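Local structure of Lin1944 protein (Listeria innocua, 3D7L) at residues I6-A11 with A61-T66; I152-P157 with G196-V201. The protein is of unknown function but belongs to the short-chain dehydrogenase/reductase family and is therefore probably an oxidoreductase. All blocks are in the same frame, centred on the assembly; numbering follows the deposited sequence.

Interaction 1. Residues I6-A11 with A61-T66; sequences ILLIGA and AIVSAT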
ATOM      1  N   ILE D   6     -23.422  -5.341  13.261  1.00 29.54           N
ATOM      2  CA  ILE D   6     -22.029  -5.022  12.923  1.00 28.79           C
ATOM      3  C   ILE D   6     -21.068  -6.168  13.262  1.00 28.19           C
ATOM      4  O   ILE D   6     -21.067  -6.693  14.388  1.00 28.55           O
ATOM      5  CB  ILE D   6     -21.557  -3.733  13.649  1.00 28.16           C
ATOM      6  CG1 ILE D   6     -22.457  -2.540  13.287  1.00 27.97           C
ATOM      7  CG2 ILE D   6     -20.103  -3.425  13.319  1.00 28.94           C
ATOM      8  CD1 ILE D   6     -22.253  -1.330  14.175  1.00 27.47           C
ATOM      9  N   LEU D   7     -20.253  -6.552  12.289  1.00 27.95           N
ATOM     10  CA  LEU D   7     -19.180  -7.511  12.539  1.00 27.47           C
ATOM     11  C   LEU D   7     -17.910  -6.730  12.843  1.00 27.35           C
ATOM     12  O   LEU D   7     -17.408  -5.962  12.002  1.00 27.51           O
ATOM     13  CB  LEU D   7     -18.966  -8.441  11.341  1.00 27.31           C
ATOM     14  CG  LEU D   7     -17.806  -9.439  11.451  1.00 27.79           C
ATOM     15  CD1 LEU D   7     -18.034 -10.482  12.551  1.00 26.55           C
ATOM     16  CD2 LEU D   7     -17.538 -10.130  10.087  1.00 27.74           C
ATOM     17  N   LEU D   8     -17.412  -6.898  14.059  1.00 26.83           N
ATOM     18  CA  LEU D   8     -16.235  -6.178  14.500  1.00 26.82           C
ATOM     19  C   LEU D   8     -15.074  -7.149  14.633  1.00 27.09           C
ATOM     20  O   LEU D   8     -15.055  -7.988  15.556  1.00 27.99           O
ATOM     21  CB  LEU D   8     -16.513  -5.455  15.827  1.00 26.34           C
ATOM     22  CG  LEU D   8     -15.352  -4.771  16.569  1.00 26.89           C
ATOM     23  CD1 LEU D   8     -14.554  -3.804  15.694  1.00 25.56           C
ATOM     24  CD2 LEU D   8     -15.877  -4.063  17.813  1.00 26.27           C
ATOM     25  N   ILE D   9     -14.123  -7.046  13.704  1.00 27.29           N
ATOM     26  CA  ILE D   9     -12.932  -7.913  13.705  1.00 28.08           C
ATOM     27  C   ILE D   9     -11.829  -7.178  14.436  1.00 28.33           C
ATOM     28  O   ILE D   9     -11.507  -6.045  14.080  1.00 28.01           O
ATOM     29  CB  ILE D   9     -12.485  -8.310  12.256  1.00 28.56           C
ATOM     30  CG1 ILE D   9     -13.627  -9.050  11.553  1.00 30.30           C
ATOM     31  CG2 ILE D   9     -11.257  -9.253  12.275  1.00 27.89           C
ATOM     32  CD1 ILE D   9     -14.008  -8.499  10.203  1.00 31.31           C
ATOM     33  N   GLY D  10     -11.268  -7.816  15.471  1.00 29.23           N
ATOM     34  CA  GLY D  10     -10.200  -7.204  16.283  1.00 29.14           C
ATOM     35  C   GLY D  10     -10.725  -6.613  17.583  1.00 29.49           C
ATOM     36  O   GLY D  10     -10.066  -5.780  18.197  1.00 29.19           O
ATOM     37  N   ALA D  11     -11.905  -7.058  18.008  1.00 29.83           N
ATOM     38  CA  ALA D  11     -12.627  -6.454  19.136  1.00 31.56           C
ATOM     39  C   ALA D  11     -11.892  -6.494  20.480  1.00 32.58           C
ATOM     40  O   ALA D  11     -12.108  -5.622  21.313  1.00 32.28           O
ATOM     41  CB  ALA D  11     -14.016  -7.061  19.280  1.00 30.79           C
ATOM     42  N   ALA D  61     -22.618  -3.719   8.690  1.00 26.35           N
ATOM     43  CA  ALA D  61     -21.272  -3.109   8.696  1.00 25.42           C
ATOM     44  C   ALA D  61     -20.230  -4.138   9.038  1.00 25.32           C
ATOM     45  O   ALA D  61     -20.462  -5.003   9.879  1.00 26.37           O
ATOM     46  CB  ALA D  61     -21.190  -1.955   9.683  1.00 24.14           C
ATOM     47  N   ILE D  62     -19.074  -4.015   8.398  1.00 25.57           N
ATOM     48  CA  ILE D  62     -17.914  -4.832   8.693  1.00 25.15           C
ATOM     49  C   ILE D  62     -16.803  -3.834   9.016  1.00 25.74           C
ATOM     50  O   ILE D  62     -16.488  -2.936   8.214  1.00 25.78           O
ATOM     51  CB  ILE D  62     -17.513  -5.739   7.501  1.00 25.60           C
ATOM     52  CG1 ILE D  62     -18.608  -6.784   7.211  1.00 24.67           C
ATOM     53  CG2 ILE D  62     -16.138  -6.404   7.763  1.00 24.09           C
ATOM     54  CD1 ILE D  62     -18.412  -7.532   5.904  1.00 24.04           C
ATOM     55  N   VAL D  63     -16.254  -4.002  10.214  1.00 25.99           N
ATOM     56  CA  VAL D  63     -15.301  -3.110  10.815  1.00 26.09           C
ATOM     57  C   VAL D  63     -14.068  -3.921  11.145  1.00 27.05           C
ATOM     58  O   VAL D  63     -14.124  -4.876  11.897  1.00 27.38           O
ATOM     59  CB  VAL D  63     -15.810  -2.520  12.127  1.00 26.13           C
ATOM     60  CG1 VAL D  63     -14.779  -1.572  12.705  1.00 25.38           C
ATOM     61  CG2 VAL D  63     -17.163  -1.813  11.946  1.00 26.46           C
ATOM     62  N   SER D  64     -12.939  -3.497  10.603  1.00 28.35           N
ATOM     63  CA  SER D  64     -11.675  -4.147  10.878  1.00 29.37           C
ATOM     64  C   SER D  64     -10.844  -3.210  11.729  1.00 29.22           C
ATOM     65  O   SER D  64     -10.469  -2.118  11.263  1.00 29.49           O
ATOM     66  CB  SER D  64     -10.944  -4.446   9.568  1.00 29.27           C
ATOM     67  OG  SER D  64      -9.580  -4.793   9.800  1.00 33.26           O
ATOM     68  N   ALA D  65     -10.597  -3.621  12.974  1.00 29.40           N
ATOM     69  CA  ALA D  65      -9.626  -2.958  13.840  1.00 30.30           C
ATOM     70  C   ALA D  65      -8.501  -3.965  14.144  1.00 31.29           C
ATOM     71  O   ALA D  65      -8.119  -4.190  15.298  1.00 32.99           O
ATOM     72  CB  ALA D  65     -10.305  -2.480  15.099  1.00 29.71           C
ATOM     73  N   THR D  66      -8.004  -4.595  13.086  1.00 31.59           N
ATOM     74  CA  THR D  66      -7.124  -5.755  13.194  1.00 31.54           C
ATOM     75  C   THR D  66      -6.022  -5.653  12.144  1.00 31.06           C
ATOM     76  O   THR D  66      -6.050  -4.763  11.304  1.00 31.39           O
ATOM     77  CB  THR D  66      -7.917  -7.090  13.004  1.00 31.53           C
ATOM     78  OG1 THR D  66      -7.159  -8.176  13.549  1.00 32.46           O
ATOM     79  CG2 THR D  66      -8.255  -7.370  11.512  1.00 30.26           C
TER
HETATM   80  O   HOH W   1      -7.847  -3.607  18.001  1.00 33.47           O

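Interaction 2. Residues I152-P157 with G196-V201; sequences INTVSP and GESYQV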
ATOM      1  N   ILE D 152     -17.233   2.556   1.929  1.00 26.94           N
ATOM      2  CA  ILE D 152     -15.972   2.085   2.517  1.00 26.51           C
ATOM      3  C   ILE D 152     -15.068   3.262   2.888  1.00 26.86           C
ATOM      4  O   ILE D 152     -14.751   4.113   2.041  1.00 26.59           O
ATOM      5  CB  ILE D 152     -15.228   1.046   1.590  1.00 26.87           C
ATOM      6  CG1 ILE D 152     -13.855   0.671   2.179  1.00 25.39           C
ATOM      7  CG2 ILE D 152     -15.042   1.617   0.140  1.00 27.33           C
ATOM      8  CD1 ILE D 152     -13.278  -0.625   1.600  1.00 24.68           C
ATOM      9  N   ASN D 153     -14.664   3.302   4.156  1.00 26.71           N
ATOM     10  CA  ASN D 153     -13.750   4.341   4.645  1.00 27.10           C
ATOM     11  C   ASN D 153     -12.600   3.728   5.446  1.00 25.92           C
ATOM     12  O   ASN D 153     -12.655   2.562   5.800  1.00 26.20           O
ATOM     13  CB  ASN D 153     -14.484   5.336   5.561  1.00 26.30           C
ATOM     14  CG  ASN D 153     -15.657   6.010   4.884  1.00 28.53           C
ATOM     15  OD1 ASN D 153     -15.479   6.749   3.913  1.00 28.41           O
ATOM     16  ND2 ASN D 153     -16.867   5.787   5.414  1.00 29.28           N
ATOM     17  N   THR D 154     -11.579   4.522   5.744  1.00 25.53           N
ATOM     18  CA  THR D 154     -10.524   4.064   6.631  1.00 26.16           C
ATOM     19  C   THR D 154     -10.388   5.023   7.810  1.00 25.99           C
ATOM     20  O   THR D 154     -10.711   6.213   7.697  1.00 26.64           O
ATOM     21  CB  THR D 154      -9.147   3.898   5.929  1.00 25.12           C
ATOM     22  OG1 THR D 154      -8.772   5.111   5.285  1.00 28.27           O
ATOM     23  CG2 THR D 154      -9.198   2.789   4.912  1.00 27.27           C
ATOM     24  N   VAL D 155      -9.936   4.494   8.935  1.00 25.82           N
ATOM     25  CA  VAL D 155      -9.634   5.303  10.107  1.00 27.06           C
ATOM     26  C   VAL D 155      -8.128   5.186  10.362  1.00 27.19           C
ATOM     27  O   VAL D 155      -7.584   4.077  10.385  1.00 28.19           O
ATOM     28  CB  VAL D 155     -10.486   4.900  11.318  1.00 26.78           C
ATOM     29  CG1 VAL D 155     -10.035   5.666  12.601  1.00 26.00           C
ATOM     30  CG2 VAL D 155     -11.983   5.145  11.018  1.00 23.74           C
ATOM     31  N   SER D 156      -7.464   6.329  10.491  1.00 27.22           N
ATOM     32  CA  SER D 156      -5.999   6.367  10.672  1.00 28.02           C
ATOM     33  C   SER D 156      -5.658   6.994  12.021  1.00 28.15           C
ATOM     34  O   SER D 156      -5.715   8.214  12.195  1.00 27.35           O
ATOM     35  CB  SER D 156      -5.314   7.122   9.551  1.00 27.86           C
ATOM     36  OG  SER D 156      -3.900   7.047   9.716  1.00 29.43           O
ATOM     37  N   PRO D 157      -5.342   6.149  13.003  1.00 29.08           N
ATOM     38  CA  PRO D 157      -5.041   6.706  14.310  1.00 29.20           C
ATOM     39  C   PRO D 157      -3.578   7.052  14.515  1.00 29.20           C
ATOM     40  O   PRO D 157      -2.678   6.446  13.910  1.00 28.81           O
ATOM     41  CB  PRO D 157      -5.426   5.566  15.273  1.00 29.45           C
ATOM     42  CG  PRO D 157      -5.750   4.356  14.382  1.00 29.75           C
ATOM     43  CD  PRO D 157      -5.313   4.679  13.013  1.00 29.05           C
ATOM     44  N   GLY D 196     -15.071   6.558   0.694  1.00 27.08           N
ATOM     45  CA  GLY D 196     -13.776   6.896   0.108  1.00 27.38           C
ATOM     46  C   GLY D 196     -12.944   7.811   0.979  1.00 27.63           C
ATOM     47  O   GLY D 196     -11.967   8.406   0.504  1.00 28.55           O
ATOM     48  N   GLU D 197     -13.320   7.913   2.253  1.00 27.29           N
ATOM     49  CA  GLU D 197     -12.667   8.802   3.195  1.00 27.32           C
ATOM     50  C   GLU D 197     -11.606   8.095   4.018  1.00 26.88           C
ATOM     51  O   GLU D 197     -11.712   6.902   4.303  1.00 26.59           O
ATOM     52  CB  GLU D 197     -13.688   9.433   4.130  1.00 28.12           C
ATOM     53  CG  GLU D 197     -14.809  10.229   3.435  1.00 31.01           C
ATOM     54  CD  GLU D 197     -14.298  11.406   2.608  1.00 34.32           C
ATOM     55  OE1 GLU D 197     -13.240  12.015   2.937  1.00 33.21           O
ATOM     56  OE2 GLU D 197     -14.967  11.704   1.599  1.00 36.85           O
ATOM     57  N   SER D 198     -10.567   8.852   4.345  1.00 27.10           N
ATOM     58  CA  SER D 198      -9.548   8.521   5.342  1.00 26.79           C
ATOM     59  C   SER D 198      -9.751   9.511   6.492  1.00 27.35           C
ATOM     60  O   SER D 198      -9.552  10.727   6.334  1.00 27.36           O
ATOM     61  CB  SER D 198      -8.137   8.628   4.726  1.00 27.31           C
ATOM     62  OG  SER D 198      -7.117   8.485   5.712  1.00 25.57           O
ATOM     63  N   TYR D 199     -10.221   8.997   7.630  1.00 27.86           N
ATOM     64  CA  TYR D 199     -10.489   9.799   8.813  1.00 28.01           C
ATOM     65  C   TYR D 199      -9.266   9.751   9.693  1.00 28.70           C
ATOM     66  O   TYR D 199      -9.032   8.757  10.378  1.00 28.60           O
ATOM     67  CB  TYR D 199     -11.698   9.248   9.587  1.00 27.86           C
ATOM     68  CG  TYR D 199     -13.017   9.345   8.837  1.00 27.22           C
ATOM     69  CD1 TYR D 199     -13.360  10.503   8.151  1.00 27.35           C
ATOM     70  CD2 TYR D 199     -13.921   8.284   8.830  1.00 27.68           C
ATOM     71  CE1 TYR D 199     -14.574  10.614   7.457  1.00 28.56           C
ATOM     72  CE2 TYR D 199     -15.146   8.386   8.137  1.00 28.63           C
ATOM     73  CZ  TYR D 199     -15.460   9.556   7.464  1.00 26.92           C
ATOM     74  OH  TYR D 199     -16.637   9.680   6.772  1.00 26.97           O
ATOM     75  N   GLN D 200      -8.474  10.816   9.666  1.00 29.09           N
ATOM     76  CA  GLN D 200      -7.254  10.886  10.471  1.00 30.35           C
ATOM     77  C   GLN D 200      -7.639  11.294  11.899  1.00 29.79           C
ATOM     78  O   GLN D 200      -8.424  12.209  12.080  1.00 29.13           O
ATOM     79  CB  GLN D 200      -6.314  11.945   9.887  1.00 30.81           C
ATOM     80  CG  GLN D 200      -5.964  11.793   8.380  1.00 31.22           C
ATOM     81  CD  GLN D 200      -5.348  13.077   7.818  1.00 33.10           C
ATOM     82  OE1 GLN D 200      -5.665  14.189   8.272  1.00 37.84           O
ATOM     83  NE2 GLN D 200      -4.447  12.934   6.867  1.00 35.06           N
ATOM     84  N   VAL D 201      -7.139  10.583  12.906  1.00 29.67           N
ATOM     85  CA  VAL D 201      -7.330  11.009  14.307  1.00 29.71           C
ATOM     86  C   VAL D 201      -5.916  11.215  14.868  1.00 30.11           C
ATOM     87  O   VAL D 201      -5.375  10.333  15.546  1.00 29.97           O
ATOM     88  CB  VAL D 201      -8.172   9.997  15.173  1.00 29.14           C
ATOM     89  CG1 VAL D 201      -8.515  10.581  16.552  1.00 28.29           C
ATOM     90  CG2 VAL D 201      -9.481   9.586  14.472  1.00 27.68           C
TER
HETATM   91  O   HOH W   2      -6.341   5.905   5.900  1.00 19.28           O

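Interaction 1. Residues I6-A11 with A61-T66
The side chain of Ile9 meets three residues of 61-66: Ile62, Val63 and Thr66. Its CB lies 3.8 Å from Val63 O, the carbonyl that takes the Ile9 N-H in a 2.8 Å bond between Ile9 N and Val63 O. Beyond CB the side chain forks. With CG1 beside the backbone N (chi1 -59°), that branch runs alongside Ile62, pointing the same way, and its CD1 ends 3.9 Å from Ile62 CG2; the other branch slants across Thr66, with Ile9 CG2 3.6 Å from Thr66 CG2. A beta-branched residue suits this place because two branches leave CB, one for Ile62 and one for Thr66. The two strands run parallel in adjoining positions at the middle of the Rossmann-fold sheet, the first and fourth in chain order, and bonds from Leu7 N to Ala61 O and from Val63 N to Leu7 O continue their ladder. On the other face Val63 spreads both methyls: CG2 touches Ile6 CG2 at 3.6 Å and CG1 touches Leu8 CD1 at 3.7 Å, while helix 179-191 covers Val63 with Val190. Past the strand ends, Gly10 has a positive phi (99°), which glycine adopts readily, and its bare CA passes 4.0 Å from Thr66 CB. One water donates to both Gly10 O and Ala65 O.

Interaction 2. Residues I152-P157 with G196-V201
Asn153 meets Glu197 through its side chain, OD1 standing in for a backbone acceptor. Its CG lies beside its own backbone N (chi1 -58°), which brings OD1 to the backbone of Glu197: Glu197 N donates to Asn153 OD1 at 3.0 Å, in the carbonyl plane and on a lone pair. The amide's other end, ND2, bonds to Gln194 O and Ser189 OG, so both ends are gripped and its rotation is fixed. Gly196, at positive phi, gives its N-H to Ile152 O. The Tyr199 ring reaches back along the strand toward Asn153, bringing CE2 within 4.0 Å of Asn153 CB, with amide and ring planes 42° apart; Val155 CG2 sits at the ring edge, and the hydroxyl bonds to Gln194. On the reverse face Thr154 OG1 takes the position between backbone N and carbonyl carbon (chi1 55°), and a water lies 2.6 Å from Thr154 OG1 and 2.7 Å from Ser198 OG. These short hydroxyl side chains suit a face where helix 126-142 packs on both and a water can bridge them; there too Ser156 OG bonds to Tyr202 OH. Strand 198-201 is the outermost of the parallel sheet in this chain; strand 108-113 flanks 151-157 on its other side, and helix 179-191 packs against Val155, Tyr199 and Val201.

Interactions 1 and 2 are two parallel strand pairs of one sheet, with strand 108-113 between them: it neighbours 59-64 on one side and 151-157 on the other. Their centres are 14 Å apart and their nearest atoms about 7 Å, without touching. Helix 179-191 spans both, Phe186 packing on Val63 of interaction 1 and on Val155 of interaction 2. Interaction 1 lies at the sheet's middle, near the centre of the chain, and interaction 2 reaches its edge. In short-chain dehydrogenases the loop after the first strand generally borders the dinucleotide cofactor site, so the turn at Gly10 and Ala11 probably lies there in this protein too.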